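Local coordinates for protein Cap5O (Staphylococcus aureus, PDB 3OJO) that binds NAD and probably oxidises UDP-N-acetyl-mannosamine as a dehydrogenase in the biosynthesis of the capsular polysaccharide, at residues P25-F30 against V35-V40; I126-I131 against R193-F198; K134-F139 against T210-K215. All blocks are in the same frame, centred on the assembly; numbering follows the deposited sequence.

All three contacts are largely buried, but their chemistry changes along the fold. Contact 1 is apolar packing of helix 23-32 on strand 36-40, tied by one backbone hydrogen bond. Contact 2, about 12 Å from contact 1 centre to centre, reaches the same mixed sheet and mixes apolar packing with a tyrosine-glutamate bond; Phe30 of contact 1 packs on Val194 and Phe198 there. Contact 3 is polar, a carboxylate received by backbone amides; Ile131 of contact 2 touches both Glu212 and Met136. Contact 3 alone reaches the second subunit, whereas contact 2 alone includes a bond to NAD.

Contact 1 (P25-F30 against V35-V40); sequences PTSIMF and VDVLGV
Phe30 and Val37, with Ser27 and Val35 next to them, pack helix 23-32 against strand 36-40, the second half of the beta-alpha-beta unit with which the Rossmann-type NAD-binding domain begins. Phe30 meets the strand with the root of its side chain: CB lies 3.9 Å from Val37 CG2, while the ring leads away from the strand. Its CG stands anti to the carbonyl carbon (chi1 -77°), which sends the ring toward Leu14 of strand 13-17 and into an edge-to-face stack with Phe198. Val35 CG2 sits at the ring edge.

Val37 straddles one turn of the helix. With CG1 anti to its backbone N (chi1 -172°), that methyl is 3.8 Å from Ser27 CB, and CG2 reaches both Ser27 O and the root of Phe30. Ser27 thus offers its carbon to the strand, while its hydroxyl is hydrogen-bonded to Gly23 O within the helix. Leu75 of the neighbouring strand adjoins both Ser27 and Val37.

At the C-terminal end of the helix the chain turns back into the strand within four residues, and the backbone ties the turn. Val35 N donates to Phe30 O over 3.2 Å, and Val35 CB and CG2 each approach Phe30 O to 3.4 Å.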
loop_
_atom_site.group_PDB
_atom_site.type_symbol
_atom_site.label_atom_id
_atom_site.label_comp_id
_atom_site.label_asym_id
_atom_site.label_seq_id
_atom_site.Cartn_x
_atom_site.Cartn_y
_atom_site.Cartn_z
ATOM N N PRO B 25 5.554 -30.823 -11.268
ATOM C CA PRO B 25 4.178 -31.168 -10.862
ATOM C C PRO B 25 3.135 -30.979 -11.966
ATOM O O PRO B 25 2.229 -31.808 -12.078
ATOM C CB PRO B 25 3.920 -30.225 -9.684
ATOM C CG PRO B 25 5.281 -29.939 -9.141
ATOM C CD PRO B 25 6.102 -29.781 -10.376
ATOM N N THR B 26 3.291 -29.923 -12.802
ATOM C CA THR B 26 2.424 -29.629 -13.952
ATOM C C THR B 26 2.487 -30.777 -14.977
ATOM O O THR B 26 1.436 -31.207 -15.442
ATOM C CB THR B 26 2.775 -28.248 -14.541
ATOM O OG1 THR B 26 2.568 -27.249 -13.534
ATOM C CG2 THR B 26 1.995 -27.912 -15.805
ATOM N N SER B 27 3.696 -31.254 -15.339
ATOM C CA SER B 27 3.868 -32.391 -16.254
ATOM C C SER B 27 3.176 -33.616 -15.658
ATOM O O SER B 27 2.431 -34.298 -16.354
ATOM C CB SER B 27 5.348 -32.716 -16.422
ATOM O OG SER B 27 6.078 -31.563 -16.785
ATOM N N ILE B 28 3.408 -33.863 -14.352
ATOM C CA ILE B 28 2.832 -34.983 -13.615
ATOM C C ILE B 28 1.290 -34.920 -13.656
ATOM O O ILE B 28 0.650 -35.934 -13.915
ATOM C CB ILE B 28 3.463 -35.092 -12.179
ATOM C CG1 ILE B 28 4.886 -35.675 -12.263
ATOM C CG2 ILE B 28 2.589 -35.910 -11.196
ATOM C CD1 ILE B 28 5.752 -35.509 -10.968
ATOM N N MET B 29 0.726 -33.720 -13.468
ATOM C CA MET B 29 -0.700 -33.440 -13.465
ATOM C C MET B 29 -1.426 -33.739 -14.794
ATOM O O MET B 29 -2.466 -34.403 -14.779
ATOM C CB MET B 29 -0.955 -32.010 -12.995
ATOM C CG MET B 29 -2.390 -31.765 -12.596
ATOM S SD MET B 29 -3.106 -32.998 -11.465
ATOM C CE MET B 29 -2.839 -32.256 -9.976
ATOM N N PHE B 30 -0.893 -33.258 -15.931
ATOM C CA PHE B 30 -1.497 -33.508 -17.238
ATOM C C PHE B 30 -1.418 -34.993 -17.620
ATOM O O PHE B 30 -2.382 -35.526 -18.176
ATOM C CB PHE B 30 -0.833 -32.655 -18.316
ATOM C CG PHE B 30 -1.255 -31.204 -18.348
ATOM C CD1 PHE B 30 -2.437 -30.817 -18.981
ATOM C CD2 PHE B 30 -0.425 -30.210 -17.842
ATOM C CE1 PHE B 30 -2.786 -29.462 -19.080
ATOM C CE2 PHE B 30 -0.772 -28.863 -17.948
ATOM C CZ PHE B 30 -1.952 -28.498 -18.559
ATOM N N VAL B 35 -2.847 -37.274 -20.761
ATOM C CA VAL B 35 -2.121 -36.517 -21.792
ATOM C C VAL B 35 -0.689 -37.078 -21.912
ATOM O O VAL B 35 -0.094 -37.424 -20.893
ATOM C CB VAL B 35 -2.143 -34.991 -21.516
ATOM C CG1 VAL B 35 -1.538 -34.202 -22.668
ATOM C CG2 VAL B 35 -3.560 -34.502 -21.221
ATOM N N ASP B 36 -0.165 -37.212 -23.153
ATOM C CA ASP B 36 1.193 -37.710 -23.418
ATOM C C ASP B 36 2.103 -36.522 -23.237
ATOM O O ASP B 36 2.036 -35.549 -24.008
ATOM C CB ASP B 36 1.327 -38.323 -24.828
ATOM C CG ASP B 36 0.294 -39.387 -25.135
ATOM O OD1 ASP B 36 0.136 -40.317 -24.310
ATOM O OD2 ASP B 36 -0.382 -39.275 -26.191
ATOM N N VAL B 37 2.889 -36.565 -22.147
ATOM C CA VAL B 37 3.731 -35.465 -21.715
ATOM C C VAL B 37 5.202 -35.748 -21.881
ATOM O O VAL B 37 5.717 -36.751 -21.386
ATOM C CB VAL B 37 3.389 -34.995 -20.256
ATOM C CG1 VAL B 37 4.136 -33.724 -19.885
ATOM C CG2 VAL B 37 1.892 -34.787 -20.055
ATOM N N LEU B 38 5.895 -34.802 -22.519
ATOM C CA LEU B 38 7.337 -34.800 -22.640
ATOM C C LEU B 38 7.850 -33.664 -21.741
ATOM O O LEU B 38 7.563 -32.492 -21.989
ATOM C CB LEU B 38 7.792 -34.602 -24.093
ATOM C CG LEU B 38 9.257 -34.951 -24.457
ATOM C CD1 LEU B 38 9.970 -33.859 -25.149
ATOM C CD2 LEU B 38 10.020 -35.789 -23.446
ATOM N N GLY B 39 8.564 -34.036 -20.687
ATOM C CA GLY B 39 9.191 -33.094 -19.774
ATOM C C GLY B 39 10.553 -32.717 -20.323
ATOM O O GLY B 39 11.357 -33.593 -20.650
ATOM N N VAL B 40 10.823 -31.410 -20.439
ATOM C CA VAL B 40 12.079 -30.895 -20.953
ATOM C C VAL B 40 12.825 -30.074 -19.903
ATOM O O VAL B 40 12.277 -29.098 -19.381
ATOM C CB VAL B 40 11.886 -30.107 -22.280
ATOM C CG1 VAL B 40 13.188 -29.447 -22.737
ATOM C CG2 VAL B 40 11.336 -31.007 -23.369
#

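Contact 2 (I126-I131 against R193-F198); sequences IVESTI and RVYRTF. With NAD (nicotinamide-adenine-dinucleotide), chain J.
Tyr195 and Glu128 form the polar link between the loop just after strand 124-127 and helix 185-195. The phenol donates its proton from Tyr195 OH to Glu128 OE2 across 2.6 Å, and OE2 accepts with its anti lone pair, the one away from OE1. The two side chains approach from opposite directions, and the carboxylate lies nearly coplanar with the ring, their planes 16° apart, with OE2 at the ring edge. The Glu128 chain is extended beyond CG (chi2 -170°), which carries the carboxylate out to the phenol. Both residues are buried. Arg178 of strand 178-182 touches both side chains, and Glu162 brings a like charge close to OE2.

Packing contacts flank this bond. Ile126 and Val194 meet tip to tip, CD1 of the isoleucine 3.7 Å from CG1 of the valine. The same Ile126 CD1 approaches Tyr195 CE1 obliquely at 3.9 Å, while Ile126 CG2 rests, methyl against hydroxyl, 3.3 Å from Tyr195 OH. These side chains belong to the Rossmann-type sheet and to a helix packed on it: Ile126 also leans on Val86 and Ile88 of the adjoining strand, and Phe30 of helix 23-32 packs on both Val194 and Tyr195.

After Val127 the strand gives way to a loop that carries Glu128 and goes on to serve the cofactor. Thr130 N donates to NAD O2D over 2.9 Å at a fairly straight 163°, and Thr130 OG1 comes within 3.0 Å of NAD C6N, on the nicotinamide ring. Ser129 OG is hydrogen-bonded to Val91 O. Within segment 193-198, Thr197 OG1 donates to Val194 O at 2.7 Å.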
loop_
_atom_site.group_PDB
_atom_site.type_symbol
_atom_site.label_atom_id
_atom_site.label_comp_id
_atom_site.label_asym_id
_atom_site.label_seq_id
_atom_site.Cartn_x
_atom_site.Cartn_y
_atom_site.Cartn_z
ATOM N N ILE B 126 2.120 -21.679 -24.047
ATOM C CA ILE B 126 1.742 -21.131 -22.751
ATOM C C ILE B 126 3.017 -20.784 -22.015
ATOM O O ILE B 126 3.926 -21.608 -21.938
ATOM C CB ILE B 126 0.834 -22.052 -21.910
ATOM C CG1 ILE B 126 -0.440 -22.455 -22.691
ATOM C CG2 ILE B 126 0.471 -21.376 -20.561
ATOM C CD1 ILE B 126 -1.130 -23.694 -22.152
ATOM N N VAL B 127 3.101 -19.548 -21.519
ATOM C CA VAL B 127 4.226 -19.112 -20.712
ATOM C C VAL B 127 3.690 -19.035 -19.280
ATOM O O VAL B 127 2.799 -18.228 -18.996
ATOM C CB VAL B 127 4.855 -17.810 -21.246
ATOM C CG1 VAL B 127 6.033 -17.371 -20.387
ATOM C CG2 VAL B 127 5.309 -17.992 -22.689
ATOM N N GLU B 128 4.130 -19.983 -18.420
ATOM C CA GLU B 128 3.711 -20.057 -17.014
ATOM C C GLU B 128 4.651 -19.262 -16.093
ATOM O O GLU B 128 4.265 -18.901 -14.988
ATOM C CB GLU B 128 3.609 -21.508 -16.545
ATOM C CG GLU B 128 2.251 -22.142 -16.785
ATOM C CD GLU B 128 2.041 -23.496 -16.123
ATOM O OE1 GLU B 128 2.994 -24.015 -15.491
ATOM O OE2 GLU B 128 0.922 -24.048 -16.251
ATOM N N SER B 129 5.869 -18.993 -16.554
ATOM C CA SER B 129 6.918 -18.239 -15.873
ATOM C C SER B 129 6.508 -16.779 -15.688
ATOM O O SER B 129 5.713 -16.248 -16.472
ATOM C CB SER B 129 8.195 -18.278 -16.717
ATOM O OG SER B 129 8.583 -19.609 -17.003
ATOM N N THR B 130 7.088 -16.116 -14.691
ATOM C CA THR B 130 6.801 -14.708 -14.443
ATOM C C THR B 130 7.402 -13.882 -15.540
ATOM O O THR B 130 8.593 -14.023 -15.826
ATOM C CB THR B 130 7.266 -14.298 -13.048
ATOM O OG1 THR B 130 6.525 -15.095 -12.120
ATOM C CG2 THR B 130 7.033 -12.811 -12.770
ATOM N N ILE B 131 6.584 -13.055 -16.200
ATOM C CA ILE B 131 7.084 -12.221 -17.286
ATOM C C ILE B 131 6.714 -10.765 -17.120
ATOM O O ILE B 131 5.628 -10.460 -16.610
ATOM C CB ILE B 131 6.745 -12.792 -18.683
ATOM C CG1 ILE B 131 5.233 -12.882 -18.908
ATOM C CG2 ILE B 131 7.490 -14.119 -18.947
ATOM C CD1 ILE B 131 4.834 -13.467 -20.192
ATOM N N ARG B 193 -8.923 -24.659 -23.242
ATOM C CA ARG B 193 -8.922 -26.036 -23.742
ATOM C C ARG B 193 -7.874 -26.889 -23.001
ATOM O O ARG B 193 -8.164 -28.012 -22.552
ATOM C CB ARG B 193 -8.685 -26.054 -25.271
ATOM C CG ARG B 193 -9.955 -26.278 -26.090
ATOM C CD ARG B 193 -9.755 -25.964 -27.560
ATOM N NE ARG B 193 -10.603 -24.844 -27.974
ATOM C CZ ARG B 193 -10.291 -23.962 -28.922
ATOM N NH1 ARG B 193 -9.136 -24.058 -29.575
ATOM N NH2 ARG B 193 -11.125 -22.971 -29.215
ATOM N N VAL B 194 -6.675 -26.299 -22.817
ATOM C CA VAL B 194 -5.539 -26.949 -22.162
ATOM C C VAL B 194 -5.805 -27.217 -20.686
ATOM O O VAL B 194 -5.768 -28.368 -20.255
ATOM C CB VAL B 194 -4.210 -26.208 -22.444
ATOM C CG1 VAL B 194 -3.045 -26.848 -21.696
ATOM C CG2 VAL B 194 -3.928 -26.165 -23.937
ATOM N N TYR B 195 -6.146 -26.174 -19.937
ATOM C CA TYR B 195 -6.397 -26.261 -18.497
ATOM C C TYR B 195 -7.654 -26.993 -18.059
ATOM O O TYR B 195 -7.685 -27.545 -16.955
ATOM C CB TYR B 195 -6.228 -24.888 -17.838
ATOM C CG TYR B 195 -4.786 -24.425 -17.883
ATOM C CD1 TYR B 195 -4.386 -23.409 -18.748
ATOM C CD2 TYR B 195 -3.804 -25.058 -17.122
ATOM C CE1 TYR B 195 -3.053 -23.007 -18.821
ATOM C CE2 TYR B 195 -2.467 -24.666 -17.192
ATOM C CZ TYR B 195 -2.099 -23.631 -18.030
ATOM O OH TYR B 195 -0.780 -23.242 -18.086
ATOM N N ARG B 196 -8.657 -27.058 -18.947
ATOM C CA ARG B 196 -9.946 -27.737 -18.733
ATOM C C ARG B 196 -9.760 -29.218 -18.329
ATOM O O ARG B 196 -10.639 -29.779 -17.671
ATOM C CB ARG B 196 -10.791 -27.639 -20.013
ATOM C CG ARG B 196 -12.297 -27.520 -19.781
ATOM C CD ARG B 196 -13.014 -26.865 -20.961
ATOM N NE ARG B 196 -12.867 -27.617 -22.214
ATOM C CZ ARG B 196 -12.701 -27.062 -23.412
ATOM N NH1 ARG B 196 -12.668 -25.739 -23.541
ATOM N NH2 ARG B 196 -12.571 -27.823 -24.490
ATOM N N THR B 197 -8.587 -29.811 -18.698
ATOM C CA THR B 197 -8.133 -31.185 -18.448
ATOM C C THR B 197 -8.249 -31.593 -16.979
ATOM O O THR B 197 -8.636 -32.728 -16.704
ATOM C CB THR B 197 -6.678 -31.363 -18.997
ATOM O OG1 THR B 197 -6.599 -30.905 -20.353
ATOM C CG2 THR B 197 -6.158 -32.815 -18.912
ATOM N N PHE B 198 -7.919 -30.677 -16.040
ATOM C CA PHE B 198 -7.932 -30.961 -14.593
ATOM C C PHE B 198 -8.333 -29.762 -13.735
ATOM O O PHE B 198 -8.616 -29.945 -12.549
ATOM C CB PHE B 198 -6.548 -31.485 -14.134
ATOM C CG PHE B 198 -5.422 -30.491 -14.330
ATOM C CD1 PHE B 198 -4.751 -30.405 -15.548
ATOM C CD2 PHE B 198 -5.065 -29.606 -13.313
ATOM C CE1 PHE B 198 -3.751 -29.457 -15.741
ATOM C CE2 PHE B 198 -4.053 -28.663 -13.510
ATOM C CZ PHE B 198 -3.403 -28.601 -14.721
HETATM P PA NAD J . 13.056 -23.926 -10.682
HETATM O O1A NAD J . 14.426 -23.376 -10.623
HETATM O O2A NAD J . 12.763 -24.794 -9.523
HETATM O O5B NAD J . 12.898 -24.763 -12.046
HETATM C C5B NAD J . 13.381 -24.284 -13.272
HETATM C C4B NAD J . 13.855 -25.476 -14.069
HETATM O O4B NAD J . 13.902 -25.134 -15.438
HETATM C C3B NAD J . 15.250 -25.963 -13.653
HETATM O O3B NAD J . 15.231 -27.380 -13.515
HETATM C C2B NAD J . 16.101 -25.609 -14.866
HETATM O O2B NAD J . 17.191 -26.485 -15.068
HETATM C C1B NAD J . 15.093 -25.666 -16.000
HETATM N N9A NAD J . 15.531 -24.848 -17.141
HETATM C C8A NAD J . 16.151 -23.619 -17.072
HETATM N N7A NAD J . 16.292 -23.132 -18.325
HETATM C C5A NAD J . 15.776 -24.043 -19.186
HETATM C C6A NAD J . 15.683 -24.058 -20.579
HETATM N N6A NAD J . 16.160 -23.013 -21.264
HETATM N N1A NAD J . 15.089 -25.148 -21.211
HETATM C C2A NAD J . 14.584 -26.203 -20.468
HETATM N N3A NAD J . 14.683 -26.184 -19.090
HETATM C C4A NAD J . 15.270 -25.122 -18.459
HETATM O O3 NAD J . 12.013 -22.694 -10.820
HETATM P PN NAD J . 10.459 -22.792 -10.431
HETATM O O1N NAD J . 10.350 -22.584 -8.965
HETATM O O2N NAD J . 9.862 -23.994 -11.066
HETATM O O5D NAD J . 9.852 -21.489 -11.101
HETATM C C5D NAD J . 10.189 -21.108 -12.410
HETATM C C4D NAD J . 9.634 -19.706 -12.640
HETATM O O4D NAD J . 8.223 -19.705 -12.490
HETATM C C3D NAD J . 10.089 -18.677 -11.604
HETATM O O3D NAD J . 11.417 -18.202 -11.728
HETATM C C2D NAD J . 9.058 -17.602 -11.845
HETATM O O2D NAD J . 9.275 -17.050 -13.118
HETATM C C1D NAD J . 7.801 -18.445 -11.986
HETATM N N1N NAD J . 7.173 -18.518 -10.647
HETATM C C2N NAD J . 7.400 -19.567 -9.784
HETATM C C3N NAD J . 6.804 -19.565 -8.513
HETATM C C7N NAD J . 6.668 -20.846 -7.738
HETATM O O7N NAD J . 5.417 -21.121 -7.138
HETATM N N7N NAD J . 7.718 -21.668 -7.611
HETATM C C4N NAD J . 6.011 -18.478 -8.118
HETATM C C5N NAD J . 5.815 -17.401 -8.980
HETATM C C6N NAD J . 6.421 -17.436 -10.238
#

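Contact 3 (K134-F139 against T210-K215); sequences KTMDDF and TAEMSK
Glu212, on the helical segment 210-215, faces the first turn of helix 135-145, and the two backbones come nearest at Lys134 and Glu212, whose CA atoms are 7.4 Å apart. Lys134 holds the N-cap position with a positive phi of 80°, and Thr135 and Met136 begin the helix, their amides not yet used by its own i to i-4 bonds. The turn at 136-139 is of the wider pi type. Segment 210-215 belongs to the long helix 208-238, which follows the last strand of the mixed sheet.

Glu212 supplies nearly all of the side-chain chemistry. Its chain is extended beyond CG (chi2 166°), bringing both carboxylate oxygens to the helix start. Lys134 N donates to OE1 over 2.7 Å, 48° above the carboxylate plane. Met136 N donates to OE2 over 3.0 Å, and OE2 accepts with its syn lone pair. Met136 crosses Glu212 obliquely, with CG 3.2 Å from OE2, and its bent end leads away toward Leu157 and His159 of strand 156-159. Lys134 instead sends its chain to the dimer partner, where NZ is hydrogen-bonded to Leu239 O of the second subunit.

The bond pair joins the NAD-binding part of the fold to the helix leading into the central domain. A buried carboxylate is thus gripped by two backbone amides at a helix N-terminus; although Asp137 brings a like charge near, the helix dipole and these donors would tend to stabilise its negative charge.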
loop_
_atom_site.group_PDB
_atom_site.type_symbol
_atom_site.label_atom_id
_atom_site.label_comp_id
_atom_site.label_asym_id
_atom_site.label_seq_id
_atom_site.Cartn_x
_atom_site.Cartn_y
_atom_site.Cartn_z
ATOM N N LYS B 134 4.047 -6.820 -21.443
ATOM C CA LYS B 134 4.299 -6.682 -22.880
ATOM C C LYS B 134 5.296 -7.676 -23.489
ATOM O O LYS B 134 5.672 -7.518 -24.643
ATOM C CB LYS B 134 4.475 -5.212 -23.323
ATOM C CG LYS B 134 3.196 -4.408 -23.076
ATOM C CD LYS B 134 3.034 -3.315 -24.040
ATOM C CE LYS B 134 2.488 -3.630 -25.406
ATOM N NZ LYS B 134 2.118 -2.333 -26.033
ATOM N N THR B 135 5.662 -8.741 -22.736
ATOM C CA THR B 135 6.560 -9.816 -23.187
ATOM C C THR B 135 5.875 -10.646 -24.273
ATOM O O THR B 135 6.489 -10.956 -25.296
ATOM C CB THR B 135 6.985 -10.696 -22.002
ATOM O OG1 THR B 135 7.785 -9.914 -21.123
ATOM C CG2 THR B 135 7.751 -11.957 -22.421
ATOM N N MET B 136 4.614 -11.012 -24.045
ATOM C CA MET B 136 3.859 -11.815 -24.997
ATOM C C MET B 136 3.680 -11.085 -26.327
ATOM O O MET B 136 4.016 -11.630 -27.372
ATOM C CB MET B 136 2.508 -12.241 -24.404
ATOM C CG MET B 136 2.620 -13.204 -23.242
ATOM S SD MET B 136 3.657 -14.654 -23.533
ATOM C CE MET B 136 2.653 -15.575 -24.653
ATOM N N ASP B 137 3.257 -9.822 -26.256
ATOM C CA ASP B 137 3.001 -8.943 -27.386
ATOM C C ASP B 137 4.250 -8.406 -28.095
ATOM O O ASP B 137 4.275 -8.394 -29.328
ATOM C CB ASP B 137 2.078 -7.781 -26.954
ATOM C CG ASP B 137 0.654 -8.220 -26.644
ATOM O OD1 ASP B 137 0.317 -8.369 -25.432
ATOM O OD2 ASP B 137 -0.119 -8.441 -27.605
ATOM N N ASP B 138 5.257 -7.926 -27.344
ATOM C CA ASP B 138 6.450 -7.296 -27.926
ATOM C C ASP B 138 7.687 -8.171 -28.101
ATOM O O ASP B 138 8.615 -7.757 -28.809
ATOM C CB ASP B 138 6.830 -6.013 -27.148
ATOM C CG ASP B 138 5.775 -4.928 -27.054
ATOM O OD1 ASP B 138 4.717 -5.056 -27.728
ATOM O OD2 ASP B 138 6.006 -3.943 -26.311
ATOM N N PHE B 139 7.730 -9.347 -27.441
ATOM C CA PHE B 139 8.896 -10.233 -27.481
ATOM C C PHE B 139 8.588 -11.623 -28.009
ATOM O O PHE B 139 9.364 -12.139 -28.813
ATOM C CB PHE B 139 9.567 -10.329 -26.102
ATOM C CG PHE B 139 10.246 -9.076 -25.595
ATOM C CD1 PHE B 139 9.498 -7.991 -25.145
ATOM C CD2 PHE B 139 11.633 -9.015 -25.481
ATOM C CE1 PHE B 139 10.124 -6.846 -24.653
ATOM C CE2 PHE B 139 12.260 -7.871 -24.977
ATOM C CZ PHE B 139 11.501 -6.795 -24.565
ATOM N N THR B 210 -2.782 -7.793 -19.538
ATOM C CA THR B 210 -3.513 -7.655 -18.282
ATOM C C THR B 210 -3.067 -8.720 -17.290
ATOM O O THR B 210 -2.899 -8.407 -16.114
ATOM C CB THR B 210 -5.032 -7.612 -18.525
ATOM O OG1 THR B 210 -5.322 -6.490 -19.359
ATOM C CG2 THR B 210 -5.850 -7.488 -17.220
ATOM N N ALA B 211 -2.847 -9.956 -17.776
ATOM C CA ALA B 211 -2.377 -11.085 -16.982
ATOM C C ALA B 211 -0.955 -10.806 -16.443
ATOM O O ALA B 211 -0.648 -11.136 -15.285
ATOM C CB ALA B 211 -2.365 -12.358 -17.845
ATOM N N GLU B 212 -0.082 -10.260 -17.311
ATOM C CA GLU B 212 1.288 -9.923 -16.945
ATOM C C GLU B 212 1.294 -8.820 -15.852
ATOM O O GLU B 212 1.848 -9.037 -14.789
ATOM C CB GLU B 212 2.098 -9.478 -18.174
ATOM C CG GLU B 212 2.235 -10.524 -19.267
ATOM C CD GLU B 212 2.727 -10.019 -20.613
ATOM O OE1 GLU B 212 2.391 -8.876 -20.996
ATOM O OE2 GLU B 212 3.419 -10.791 -21.311
ATOM N N MET B 213 0.673 -7.670 -16.135
ATOM C CA MET B 213 0.593 -6.484 -15.298
ATOM C C MET B 213 0.005 -6.752 -13.914
ATOM O O MET B 213 0.542 -6.274 -12.908
ATOM C CB MET B 213 -0.179 -5.369 -16.035
ATOM C CG MET B 213 0.092 -3.949 -15.507
ATOM S SD MET B 213 1.812 -3.623 -15.002
ATOM C CE MET B 213 2.404 -2.527 -16.320
ATOM N N SER B 214 -1.071 -7.533 -13.876
ATOM C CA SER B 214 -1.798 -7.920 -12.681
ATOM C C SER B 214 -0.917 -8.663 -11.678
ATOM O O SER B 214 -0.976 -8.396 -10.473
ATOM C CB SER B 214 -3.020 -8.762 -13.073
ATOM O OG SER B 214 -3.399 -9.694 -12.067
ATOM N N LYS B 215 -0.155 -9.628 -12.159
ATOM C CA LYS B 215 0.659 -10.456 -11.277
ATOM C C LYS B 215 1.830 -9.710 -10.680
ATOM O O LYS B 215 2.222 -9.943 -9.539
ATOM C CB LYS B 215 1.062 -11.767 -11.979
ATOM C CG LYS B 215 -0.066 -12.783 -11.920
ATOM C CD LYS B 215 -0.359 -13.291 -10.490
ATOM C CE LYS B 215 -1.774 -13.794 -10.334
ATOM N NZ LYS B 215 -1.810 -15.263 -10.095
#